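Local atomic coordinates of acetylxylan esterase A (Aspergillus awamori, PDB entry 5X6S), a protein that catalyses the removal of acetyl side groups from the backbone of acetylated xylans, contributing to the breakdown of plant biomass. Residues Gly107-Ser110 against Ser111-Phe114. Residues are numbered along the deposited sequence; the frame is centred on the assembly and turned at random.
Sequences GADS and SKVF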
loop_
_atom_site.group_PDB
_atom_site.type_symbol
_atom_site.label_atom_id
_atom_site.label_comp_id
_atom_site.label_asym_id
_atom_site.label_seq_id
_atom_site.Cartn_x
_atom_site.Cartn_y
_atom_site.Cartn_z
ATOM N N GLY A 107 12.292 0.201 -9.456
ATOM C CA GLY A 107 12.449 0.822 -8.165
ATOM C C GLY A 107 11.470 1.962 -8.023
ATOM O O GLY A 107 11.780 2.987 -7.434
ATOM N N ALA A 108 10.250 1.790 -8.522
ATOM C CA ALA A 108 9.218 2.817 -8.393
ATOM C C ALA A 108 8.695 2.930 -6.981
ATOM O O ALA A 108 8.761 1.984 -6.219
ATOM C CB ALA A 108 8.070 2.541 -9.358
ATOM N N ASP A 109 8.165 4.093 -6.616
ATOM C CA ASP A 109 7.722 4.314 -5.256
ATOM C C ASP A 109 6.293 3.807 -5.127
ATOM O O ASP A 109 5.358 4.331 -5.743
ATOM C CB ASP A 109 7.878 5.778 -4.883
ATOM C CG ASP A 109 7.644 6.076 -3.437
ATOM O OD1 ASP A 109 6.808 5.425 -2.791
ATOM O OD2 ASP A 109 8.260 7.056 -2.953
ATOM N N SER A 110 6.108 2.743 -4.324
ATOM C CA SER A 110 4.794 2.115 -4.218
ATOM C C SER A 110 3.733 2.960 -3.534
ATOM O O SER A 110 2.569 2.671 -3.664
ATOM C CB SER A 110 4.859 0.696 -3.620
ATOM O OG SER A 110 4.803 0.716 -2.233
ATOM N N SER A 111 4.148 4.044 -2.867
ATOM C CA SER A 111 3.211 5.019 -2.309
ATOM C C SER A 111 2.740 6.051 -3.309
ATOM O O SER A 111 1.895 6.907 -2.974
ATOM C CB SER A 111 3.870 5.760 -1.123
ATOM O OG SER A 111 4.929 6.599 -1.581
ATOM N N LYS A 112 3.276 6.006 -4.527
ATOM C CA LYS A 112 2.956 6.998 -5.563
ATOM C C LYS A 112 2.483 6.315 -6.852
ATOM O O LYS A 112 3.017 6.598 -7.935
ATOM C CB LYS A 112 4.164 7.926 -5.853
ATOM C CG LYS A 112 4.595 8.779 -4.647
ATOM C CD LYS A 112 5.779 9.659 -4.985
ATOM C CE LYS A 112 6.101 10.547 -3.756
ATOM N NZ LYS A 112 7.465 11.134 -3.911
ATOM N N VAL A 113 1.423 5.503 -6.722
ATOM C CA VAL A 113 0.853 4.765 -7.847
ATOM C C VAL A 113 -0.599 5.208 -8.024
ATOM O O VAL A 113 -1.382 5.260 -7.043
ATOM C CB VAL A 113 0.988 3.212 -7.667
ATOM C CG1 VAL A 113 0.442 2.456 -8.872
ATOM C CG2 VAL A 113 2.414 2.803 -7.361
ATOM N N PHE A 114 -0.952 5.567 -9.255
ATOM C CA PHE A 114 -2.219 6.228 -9.550
ATOM C C PHE A 114 -2.856 5.518 -10.722
ATOM O O PHE A 114 -2.142 4.950 -11.513
ATOM C CB PHE A 114 -1.945 7.722 -9.858
ATOM C CG PHE A 114 -1.214 8.401 -8.740
ATOM C CD1 PHE A 114 -1.910 8.827 -7.595
ATOM C CD2 PHE A 114 0.159 8.591 -8.802
ATOM C CE1 PHE A 114 -1.220 9.382 -6.507
ATOM C CE2 PHE A 114 0.850 9.175 -7.718
ATOM C CZ PHE A 114 0.140 9.562 -6.566
HETATM O O HOH W 1 9.398 9.196 -4.394
HETATM O O HOH W 2 0.265 4.079 -4.304
#
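Asp-109 OD1 takes two hydrogen bonds from Ser-111, one from its backbone N at 3.0 Å and a short one from its OG at 2.5 Å. The first closes an Asx turn, nested in a type I beta turn from Asp-109 to Lys-112 that carries the chain of this alpha/beta-hydrolase from helix 91-106 into strand 113-118, the strand leading to the probable nucleophile Ser-119. The N-H reaches OD1 on its anti side, tilted 22° from the carboxylate plane, whereas the hydroxyl comes from above that plane, 42° out of it. A chi1 of 68° puts Ser-111 OG between its own N and carbonyl carbon, turned back beside the N, so that both can reach the same oxygen. The backbone bond of the beta turn, Lys-112 N to Asp-109 O, measures 2.9 Å.

OD2, the other carboxylate oxygen, faces the second subunit, whose His-86 and Asn-87 hydrogen-bond to it along with one water at 2.8 Å, while Ser-111 OG is hydrogen-bonded to Tyr-184 of that subunit. The extended chain of Lys-112 slants past this oxygen, its NZ stopping 4.3 Å from OD2, too far for a salt bridge; the same water joins them, accepting from NZ. Where the strand begins, a second water links Ser-110 O to Val-113 N, and Val-113 CG2 packs 3.7 Å from both Asp-109 O and Ser-110 O.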